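Local coordinates for protein putative metalloprotease II (Bacteroides fragilis, PDB 4ON1) that probably cleaves proteins as an extracellular zinc-dependent endopeptidase of the fragilysin type, encoded by the pathogenicity island of a human pathogen, at residues 262-271 against 314-322; 225-233 against 362-373. One frame throughout, in Å; residues are numbered along the deposited sequence.

Contact 1 (262-271 against 314-322)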
loop_
_atom_site.group_PDB
_atom_site.type_symbol
_atom_site.label_atom_id
_atom_site.label_comp_id
_atom_site.label_asym_id
_atom_site.label_seq_id
_atom_site.Cartn_x
_atom_site.Cartn_y
_atom_site.Cartn_z
ATOM N N ALA A 262 13.776 -11.668 12.151
ATOM C CA ALA A 262 12.373 -11.743 11.742
ATOM C C ALA A 262 12.230 -12.164 10.279
ATOM O O ALA A 262 11.362 -12.963 9.932
ATOM C CB ALA A 262 11.678 -10.414 11.982
ATOM N N LEU A 263 13.076 -11.622 9.415
ATOM C CA LEU A 263 13.028 -11.995 8.002
ATOM C C LEU A 263 13.390 -13.468 7.805
ATOM O O LEU A 263 12.688 -14.209 7.106
ATOM C CB LEU A 263 13.983 -11.126 7.182
ATOM C CG LEU A 263 14.001 -11.461 5.688
ATOM C CD1 LEU A 263 12.610 -11.298 5.088
ATOM C CD2 LEU A 263 15.006 -10.593 4.958
ATOM N N GLU A 264 14.488 -13.884 8.430
ATOM C CA GLU A 264 14.945 -15.270 8.352
ATOM C C GLU A 264 13.885 -16.225 8.888
ATOM O O GLU A 264 13.629 -17.278 8.306
ATOM C CB GLU A 264 16.256 -15.446 9.132
ATOM C CG GLU A 264 17.459 -14.793 8.456
ATOM C CD GLU A 264 18.754 -14.980 9.233
ATOM O OE1 GLU A 264 18.773 -15.802 10.175
ATOM O OE2 GLU A 264 19.750 -14.293 8.908
ATOM N N SER A 265 13.261 -15.841 9.994
ATOM C CA SER A 265 12.198 -16.648 10.578
ATOM C C SER A 265 11.020 -16.729 9.612
ATOM O O SER A 265 10.391 -17.777 9.472
ATOM C CB SER A 265 11.762 -16.065 11.926
ATOM O OG SER A 265 10.641 -16.759 12.446
ATOM N N PHE A 266 10.736 -15.620 8.939
ATOM C CA PHE A 266 9.689 -15.579 7.921
ATOM C C PHE A 266 9.985 -16.555 6.788
ATOM O O PHE A 266 9.120 -17.327 6.372
ATOM C CB PHE A 266 9.540 -14.161 7.364
ATOM C CG PHE A 266 8.485 -14.026 6.283
ATOM C CD1 PHE A 266 8.752 -13.305 5.124
ATOM C CD2 PHE A 266 7.237 -14.610 6.431
ATOM C CE1 PHE A 266 7.789 -13.158 4.133
ATOM C CE2 PHE A 266 6.261 -14.475 5.441
ATOM C CZ PHE A 266 6.537 -13.745 4.291
ATOM N N GLN A 267 11.212 -16.516 6.283
ATOM C CA GLN A 267 11.590 -17.371 5.163
ATOM C C GLN A 267 11.591 -18.855 5.518
ATOM O O GLN A 267 11.165 -19.691 4.720
ATOM C CB GLN A 267 12.958 -16.953 4.634
ATOM C CG GLN A 267 12.931 -15.633 3.845
ATOM C CD GLN A 267 14.331 -15.173 3.469
ATOM O OE1 GLN A 267 15.154 -14.893 4.342
ATOM N NE2 GLN A 267 14.611 -15.106 2.169
ATOM N N ASN A 268 12.062 -19.183 6.713
ATOM C CA ASN A 268 12.000 -20.562 7.173
ATOM C C ASN A 268 10.552 -21.043 7.276
ATOM O O ASN A 268 10.251 -22.188 6.953
ATOM C CB ASN A 268 12.730 -20.729 8.504
ATOM C CG ASN A 268 14.240 -20.761 8.333
ATOM O OD1 ASN A 268 14.749 -21.080 7.250
ATOM N ND2 ASN A 268 14.965 -20.439 9.400
ATOM N N TYR A 269 9.650 -20.170 7.719
ATOM C CA TYR A 269 8.237 -20.527 7.733
ATOM C C TYR A 269 7.728 -20.842 6.322
ATOM O O TYR A 269 7.056 -21.859 6.105
ATOM C CB TYR A 269 7.394 -19.413 8.349
ATOM C CG TYR A 269 5.902 -19.666 8.244
ATOM C CD1 TYR A 269 5.245 -20.493 9.152
ATOM C CD2 TYR A 269 5.151 -19.068 7.236
ATOM C CE1 TYR A 269 3.873 -20.722 9.052
ATOM C CE2 TYR A 269 3.789 -19.289 7.121
ATOM C CZ TYR A 269 3.155 -20.114 8.033
ATOM O OH TYR A 269 1.800 -20.325 7.912
ATOM N N LEU A 270 8.066 -19.986 5.363
ATOM C CA LEU A 270 7.607 -20.166 3.984
ATOM C C LEU A 270 8.064 -21.498 3.404
ATOM O O LEU A 270 7.326 -22.148 2.660
ATOM C CB LEU A 270 8.109 -19.032 3.086
ATOM C CG LEU A 270 7.609 -17.620 3.412
ATOM C CD1 LEU A 270 8.288 -16.597 2.509
ATOM C CD2 LEU A 270 6.094 -17.523 3.273
ATOM N N ARG A 271 9.283 -21.899 3.753
ATOM C CA ARG A 271 9.901 -23.068 3.147
ATOM C C ARG A 271 9.252 -24.384 3.555
ATOM O O ARG A 271 9.421 -25.389 2.872
ATOM C CB ARG A 271 11.396 -23.086 3.475
ATOM C CG ARG A 271 12.170 -22.110 2.613
ATOM C CD ARG A 271 13.526 -21.747 3.190
ATOM N NE ARG A 271 14.180 -20.773 2.315
ATOM C CZ ARG A 271 15.077 -19.877 2.713
ATOM N NH1 ARG A 271 15.442 -19.820 3.985
ATOM N NH2 ARG A 271 15.600 -19.032 1.835
ATOM N N GLY A 314 14.955 -18.682 -6.511
ATOM C CA GLY A 314 14.032 -19.643 -5.925
ATOM C C GLY A 314 14.178 -19.786 -4.421
ATOM O O GLY A 314 14.828 -18.961 -3.777
ATOM N N ASN A 315 13.544 -20.819 -3.867
ATOM C CA ASN A 315 13.632 -21.141 -2.442
ATOM C C ASN A 315 13.297 -19.963 -1.528
ATOM O O ASN A 315 13.916 -19.790 -0.479
ATOM C CB ASN A 315 15.032 -21.680 -2.098
ATOM C CG ASN A 315 15.087 -22.326 -0.718
ATOM O OD1 ASN A 315 15.986 -22.052 0.080
ATOM N ND2 ASN A 315 14.099 -23.165 -0.425
ATOM N N PHE A 316 12.322 -19.155 -1.939
ATOM C CA PHE A 316 11.830 -18.053 -1.114
ATOM C C PHE A 316 12.948 -17.089 -0.694
ATOM O O PHE A 316 12.881 -16.471 0.366
ATOM C CB PHE A 316 11.112 -18.604 0.125
ATOM C CG PHE A 316 9.992 -19.556 -0.204
ATOM C CD1 PHE A 316 8.746 -19.075 -0.575
ATOM C CD2 PHE A 316 10.195 -20.929 -0.173
ATOM C CE1 PHE A 316 7.711 -19.947 -0.895
ATOM C CE2 PHE A 316 9.166 -21.811 -0.500
ATOM C CZ PHE A 316 7.921 -21.316 -0.857
ATOM N N GLU A 317 13.965 -16.955 -1.538
ATOM C CA GLU A 317 15.098 -16.081 -1.230
ATOM C C GLU A 317 14.758 -14.613 -1.407
ATOM O O GLU A 317 15.439 -13.748 -0.858
ATOM C CB GLU A 317 16.303 -16.439 -2.099
ATOM C CG GLU A 317 17.007 -17.711 -1.659
ATOM C CD GLU A 317 17.956 -18.240 -2.712
ATOM O OE1 GLU A 317 18.293 -17.485 -3.650
ATOM O OE2 GLU A 317 18.354 -19.417 -2.606
ATOM N N VAL A 318 13.724 -14.331 -2.198
ATOM C CA VAL A 318 13.281 -12.953 -2.389
ATOM C C VAL A 318 12.138 -12.649 -1.436
ATOM O O VAL A 318 11.016 -13.096 -1.634
ATOM C CB VAL A 318 12.825 -12.673 -3.843
ATOM C CG1 VAL A 318 12.328 -11.234 -3.977
ATOM C CG2 VAL A 318 13.958 -12.937 -4.818
ATOM N N ALA A 319 12.436 -11.902 -0.383
ATOM C CA ALA A 319 11.449 -11.654 0.647
ATOM C C ALA A 319 11.711 -10.351 1.361
ATOM O O ALA A 319 12.809 -9.791 1.296
ATOM C CB ALA A 319 11.414 -12.811 1.658
ATOM N N ALA A 320 10.686 -9.874 2.048
ATOM C CA ALA A 320 10.813 -8.689 2.867
ATOM C C ALA A 320 9.812 -8.765 4.001
ATOM O O ALA A 320 8.940 -9.623 4.018
ATOM C CB ALA A 320 10.589 -7.430 2.041
ATOM N N ILE A 321 9.958 -7.864 4.957
ATOM C CA ILE A 321 8.937 -7.656 5.960
ATOM C C ILE A 321 8.565 -6.177 5.905
ATOM O O ILE A 321 9.405 -5.332 5.581
ATOM C CB ILE A 321 9.428 -8.062 7.351
ATOM C CG1 ILE A 321 10.569 -7.155 7.801
ATOM C CG2 ILE A 321 9.953 -9.503 7.330
ATOM C CD1 ILE A 321 11.220 -7.610 9.102
ATOM N N SER A 322 7.311 -5.861 6.199
ATOM C CA SER A 322 6.858 -4.480 6.093
ATOM C C SER A 322 5.716 -4.176 7.035
ATOM O O SER A 322 4.808 -4.988 7.199
ATOM C CB SER A 322 6.423 -4.173 4.657
ATOM O OG SER A 322 6.002 -2.820 4.557
HETATM O O HOH W 1 17.311 -14.633 1.121
#

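Contact 2 (225-233 against 362-373)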
loop_
_atom_site.group_PDB
_atom_site.type_symbol
_atom_site.label_atom_id
_atom_site.label_comp_id
_atom_site.label_asym_id
_atom_site.label_seq_id
_atom_site.Cartn_x
_atom_site.Cartn_y
_atom_site.Cartn_z
ATOM N N GLN A 225 -1.589 0.192 -3.350
ATOM C CA GLN A 225 -1.854 1.306 -4.241
ATOM C C GLN A 225 -0.578 2.124 -4.466
ATOM O O GLN A 225 -0.257 2.500 -5.593
ATOM C CB GLN A 225 -2.965 2.176 -3.657
ATOM C CG GLN A 225 -3.288 3.409 -4.453
ATOM C CD GLN A 225 -4.558 3.245 -5.243
ATOM O OE1 GLN A 225 -5.670 3.341 -4.704
ATOM N NE2 GLN A 225 -4.406 2.980 -6.534
ATOM N N ALA A 226 0.153 2.377 -3.385
ATOM C CA ALA A 226 1.425 3.090 -3.476
ATOM C C ALA A 226 2.467 2.305 -4.280
ATOM O O ALA A 226 3.192 2.889 -5.091
ATOM C CB ALA A 226 1.949 3.407 -2.093
ATOM N N VAL A 227 2.534 0.987 -4.077
ATOM C CA VAL A 227 3.430 0.166 -4.886
ATOM C C VAL A 227 3.086 0.343 -6.351
ATOM O O VAL A 227 3.965 0.568 -7.186
ATOM C CB VAL A 227 3.330 -1.330 -4.557
ATOM C CG1 VAL A 227 4.304 -2.119 -5.433
ATOM C CG2 VAL A 227 3.611 -1.584 -3.080
ATOM N N THR A 228 1.790 0.268 -6.640
ATOM C CA THR A 228 1.283 0.357 -8.005
ATOM C C THR A 228 1.634 1.699 -8.636
ATOM O O THR A 228 2.011 1.769 -9.807
ATOM C CB THR A 228 -0.238 0.122 -8.035
ATOM O OG1 THR A 228 -0.518 -1.195 -7.528
ATOM C CG2 THR A 228 -0.777 0.236 -9.447
ATOM N N THR A 229 1.527 2.764 -7.854
ATOM C CA THR A 229 1.924 4.084 -8.328
ATOM C C THR A 229 3.424 4.135 -8.618
ATOM O O THR A 229 3.847 4.624 -9.659
ATOM C CB THR A 229 1.561 5.164 -7.305
ATOM O OG1 THR A 229 0.137 5.204 -7.153
ATOM C CG2 THR A 229 2.071 6.537 -7.761
ATOM N N SER A 230 4.225 3.579 -7.715
ATOM C CA SER A 230 5.672 3.631 -7.875
ATOM C C SER A 230 6.140 2.854 -9.093
ATOM O O SER A 230 7.186 3.171 -9.665
ATOM C CB SER A 230 6.369 3.101 -6.621
ATOM O OG SER A 230 6.261 1.687 -6.517
ATOM N N LEU A 231 5.361 1.853 -9.501
ATOM C CA LEU A 231 5.754 0.984 -10.609
ATOM C C LEU A 231 5.001 1.278 -11.899
ATOM O O LEU A 231 5.110 0.523 -12.873
ATOM C CB LEU A 231 5.558 -0.487 -10.232
ATOM C CG LEU A 231 6.352 -0.949 -9.007
ATOM C CD1 LEU A 231 6.239 -2.461 -8.826
ATOM C CD2 LEU A 231 7.810 -0.534 -9.157
ATOM N N LYS A 232 4.234 2.366 -11.907
ATOM C CA LYS A 232 3.467 2.752 -13.093
ATOM C C LYS A 232 4.334 2.850 -14.351
ATOM O O LYS A 232 3.907 2.461 -15.448
ATOM C CB LYS A 232 2.764 4.090 -12.865
ATOM C CG LYS A 232 1.875 4.509 -14.029
ATOM C CD LYS A 232 1.216 5.867 -13.800
ATOM C CE LYS A 232 0.210 5.826 -12.666
ATOM N NZ LYS A 232 -0.040 7.182 -12.101
ATOM N N PHE A 233 5.548 3.369 -14.206
ATOM C CA PHE A 233 6.416 3.528 -15.373
ATOM C C PHE A 233 6.772 2.200 -16.038
ATOM O O PHE A 233 7.041 2.156 -17.235
ATOM C CB PHE A 233 7.689 4.293 -14.993
ATOM C CG PHE A 233 8.660 3.513 -14.142
ATOM C CD1 PHE A 233 9.823 2.991 -14.695
ATOM C CD2 PHE A 233 8.432 3.339 -12.785
ATOM C CE1 PHE A 233 10.734 2.299 -13.912
ATOM C CE2 PHE A 233 9.336 2.642 -12.000
ATOM C CZ PHE A 233 10.487 2.120 -12.563
ATOM N N PRO A 362 5.151 8.467 -3.285
ATOM C CA PRO A 362 5.358 7.082 -3.728
ATOM C C PRO A 362 5.830 6.992 -5.175
ATOM O O PRO A 362 5.287 6.208 -5.957
ATOM C CB PRO A 362 3.971 6.457 -3.562
ATOM C CG PRO A 362 3.033 7.600 -3.797
ATOM C CD PRO A 362 3.721 8.820 -3.218
ATOM N N ASN A 363 6.857 7.769 -5.507
ATOM C CA ASN A 363 7.363 7.854 -6.869
ATOM C C ASN A 363 8.867 7.663 -6.912
ATOM O O ASN A 363 9.588 8.201 -6.072
ATOM C CB ASN A 363 7.018 9.209 -7.501
ATOM C CG ASN A 363 5.527 9.481 -7.532
ATOM O OD1 ASN A 363 4.955 10.019 -6.577
ATOM N ND2 ASN A 363 4.890 9.120 -8.636
ATOM N N HIS A 364 9.336 6.883 -7.881
ATOM C CA HIS A 364 10.761 6.811 -8.174
ATOM C C HIS A 364 11.127 7.980 -9.079
ATOM O O HIS A 364 10.793 7.985 -10.265
ATOM C CB HIS A 364 11.127 5.477 -8.840
ATOM C CG HIS A 364 10.982 4.296 -7.934
ATOM N ND1 HIS A 364 11.893 4.001 -6.941
ATOM C CD2 HIS A 364 10.029 3.334 -7.870
ATOM C CE1 HIS A 364 11.508 2.908 -6.304
ATOM N NE2 HIS A 364 10.380 2.483 -6.847
ATOM N N LEU A 365 11.830 8.958 -8.518
ATOM C CA LEU A 365 12.175 10.165 -9.251
ATOM C C LEU A 365 13.631 10.129 -9.705
ATOM O O LEU A 365 14.089 11.003 -10.441
ATOM C CB LEU A 365 11.923 11.398 -8.387
ATOM C CG LEU A 365 10.537 11.508 -7.742
ATOM C CD1 LEU A 365 10.482 12.719 -6.801
ATOM C CD2 LEU A 365 9.427 11.578 -8.796
ATOM N N SER A 366 14.361 9.118 -9.255
ATOM C CA SER A 366 15.770 8.990 -9.609
ATOM C C SER A 366 15.954 8.212 -10.913
ATOM O O SER A 366 15.580 7.040 -11.004
ATOM C CB SER A 366 16.536 8.301 -8.476
ATOM O OG SER A 366 17.721 7.703 -8.970
ATOM N N ALA A 367 16.527 8.868 -11.920
ATOM C CA ALA A 367 16.805 8.201 -13.189
ATOM C C ALA A 367 17.723 6.999 -12.980
ATOM O O ALA A 367 17.564 5.956 -13.619
ATOM C CB ALA A 367 17.426 9.175 -14.180
ATOM N N ASP A 368 18.676 7.142 -12.066
ATOM C CA ASP A 368 19.592 6.051 -11.760
ATOM C C ASP A 368 18.902 4.845 -11.151
ATOM O O ASP A 368 19.278 3.710 -11.440
ATOM C CB ASP A 368 20.702 6.522 -10.822
ATOM C CG ASP A 368 22.069 6.361 -11.441
ATOM O OD1 ASP A 368 22.626 5.243 -11.357
ATOM O OD2 ASP A 368 22.570 7.344 -12.032
ATOM N N ASN A 369 17.902 5.082 -10.305
ATOM C CA ASN A 369 17.128 3.968 -9.770
ATOM C C ASN A 369 16.304 3.290 -10.876
ATOM O O ASN A 369 16.168 2.068 -10.884
ATOM C CB ASN A 369 16.221 4.431 -8.631
ATOM C CG ASN A 369 16.933 4.448 -7.286
ATOM O OD1 ASN A 369 17.982 3.825 -7.114
ATOM N ND2 ASN A 369 16.360 5.169 -6.323
ATOM N N TRP A 370 15.781 4.072 -11.821
ATOM C CA TRP A 370 15.111 3.490 -12.987
ATOM C C TRP A 370 16.054 2.568 -13.753
ATOM O O TRP A 370 15.683 1.454 -14.134
ATOM C CB TRP A 370 14.614 4.566 -13.943
ATOM C CG TRP A 370 13.360 5.258 -13.552
ATOM C CD1 TRP A 370 12.977 5.641 -12.301
ATOM C CD2 TRP A 370 12.319 5.675 -14.440
ATOM N NE1 TRP A 370 11.757 6.273 -12.356
ATOM C CE2 TRP A 370 11.330 6.302 -13.656
ATOM C CE3 TRP A 370 12.124 5.572 -15.820
ATOM C CZ2 TRP A 370 10.164 6.825 -14.210
ATOM C CZ3 TRP A 370 10.968 6.094 -16.369
ATOM C CH2 TRP A 370 10.004 6.712 -15.565
ATOM N N VAL A 371 17.270 3.048 -13.986
ATOM C CA VAL A 371 18.267 2.245 -14.681
ATOM C C VAL A 371 18.506 0.957 -13.902
ATOM O O VAL A 371 18.428 -0.137 -14.466
ATOM C CB VAL A 371 19.591 3.001 -14.855
ATOM C CG1 VAL A 371 20.712 2.053 -15.284
ATOM C CG2 VAL A 371 19.430 4.151 -15.847
ATOM N N ARG A 372 18.746 1.093 -12.599
ATOM C CA ARG A 372 18.996 -0.064 -11.737
ATOM C C ARG A 372 17.856 -1.066 -11.782
ATOM O O ARG A 372 18.088 -2.274 -11.820
ATOM C CB ARG A 372 19.240 0.379 -10.291
ATOM C CG ARG A 372 20.583 1.083 -10.094
ATOM C CD ARG A 372 20.711 1.744 -8.724
ATOM N NE ARG A 372 21.949 2.516 -8.626
ATOM C CZ ARG A 372 22.025 3.775 -8.198
ATOM N NH1 ARG A 372 20.934 4.405 -7.778
ATOM N NH2 ARG A 372 23.199 4.392 -8.157
ATOM N N MET A 373 16.624 -0.561 -11.764
ATOM C CA MET A 373 15.455 -1.429 -11.765
ATOM C C MET A 373 15.234 -2.093 -13.127
ATOM O O MET A 373 14.897 -3.272 -13.199
ATOM C CB MET A 373 14.207 -0.653 -11.347
ATOM C CG MET A 373 14.203 -0.282 -9.869
ATOM S SD MET A 373 12.791 0.718 -9.379
ATOM C CE MET A 373 13.158 2.273 -10.174
HETATM O O HOH W 2 8.801 0.484 -5.796
HETATM O O HOH W 3 7.877 5.896 -9.952
#

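Contact 1 (262-271 against 314-322)
Arg271 reaches from helix 262-271 to the carbonyl oxygen of Asn315 and holds that single atom side-on with two nitrogens, NE and NH2, each 3.0 Å from Asn315 O. The oxygen lies close to the guanidinium plane; NH2 meets it almost head-on, whereas NE approaches from above the carbonyl plane. Beside this grip the amide of Asn315 lies nearly parallel to the guanidinium, the planes 16° apart. One turn back, Gln267 NE2 donates to Phe316 O over 2.8 Å, in the carbonyl plane and on a lone pair. Its chain can span the gap because CG stands anti to the carbonyl carbon (chi1 -73°) and the rest runs extended. The same NE2 also gives a hydrogen bond to water 1, which in turn donates to Glu317 O, so the turn is tied both directly and through solvent.

Beneath the polar layer, Phe316 carries the largest share of the burial. Leu270 CB sits over its face, 4.0 Å from the ring centroid, in a CH-pi contact, while Arg271 CG comes within 3.6 Å of Phe316 CD2. Tyr284, of the neighbouring strand, meets this ring edge-to-face. Along strand 319-322 the packing turns aliphatic: Leu263 CD1 rests 3.9 Å from Ala319 CB and equally close to Ile321 CG2, and Ala262 CB meets Ile321 CD1.

Helix 259-271 thus covers one face of the sheet, arranged as in metzincins, on a strand whose Ala320 side chain lies about 10 Å from the zinc ion. Since all three direct bonds end on backbone carbonyls, the helix probably helps to hold the turn that enters the strand, while contacts between apolar side chains seat it on the strand itself.

Contact 2 (225-233 against 362-373)
Phe233 turns its CG into the crowded position between its own backbone N and carbonyl carbon (chi1 72°), which lays the ring against the indole of Trp370. The result is a face-to-face stack in which the Phe233 ring and the six-membered ring of Trp370 have centroids 4.1 Å apart and planes 19° from parallel. The two side chains slide past each other in opposite directions, so that Phe233 CB itself comes within 3.4 Å of Trp370 CH2. Met373, one helical turn further on, bends at its thioether (chi3 -70°) and brings CE to 3.6 Å from Phe233 CZ; the same methyl lies over a face of the His364 imidazole. The indole is steadied by its own segment, Trp370 NE1 donating to His364 O over 2.9 Å.

In the metzincin layout, helix 217-230 is probably the backing helix behind the active-site helix, on which Val227 and Leu231 pack, and helix 367-378 is the C-terminal helix. Phe233 lies on the short helix 232-235, which follows after Leu231. His364, in the loop that leads into helix 367-378, has its side chain about 9 Å from the zinc ion and touching Met352, whose place in the sequence is consistent with the Met-turn of this clan.

Where helix 217-230 ends, two waters bridge the polar atoms of Ser230 and His364. Water 3 links Ser230 O to His364 N, while water 2 donates to Ser230 OG and also bonds to His364 NE2, lying in the plane of the imidazole. Ser230 OG is oriented for this by its own bond to Val227 O, 2.6 Å long. Beyond the waters, Pro362 lies across the last turn of the helix, its CB 3.9 Å from Ala226 CB and its carbonyl oxygen 3.7 Å from Thr229 CG2. Tyr330 touches both Ala226 and Pro362.

In the fold
From the N terminus, the strands between 19-22 and 201-209 precede both contacts. Helix 217-230, probably the backing helix, and the short helix 232-235 lay down the first half of contact 2; strand 240-248 and helix 259-271 follow, the latter opening contact 1. That contact closes after 42 intervening residues, when the chain returns through the turn 314-318 into strand 319-323, so its loop is nested inside the larger one. After the active-site helix 331-340, contact 2 closes, joining the end of helix 217-230 to loop 362-364 and helix 232-235 to the C-terminal helix. The contacts do not touch, their centres 24 Å apart, but the zinc-binding helix touches both sites.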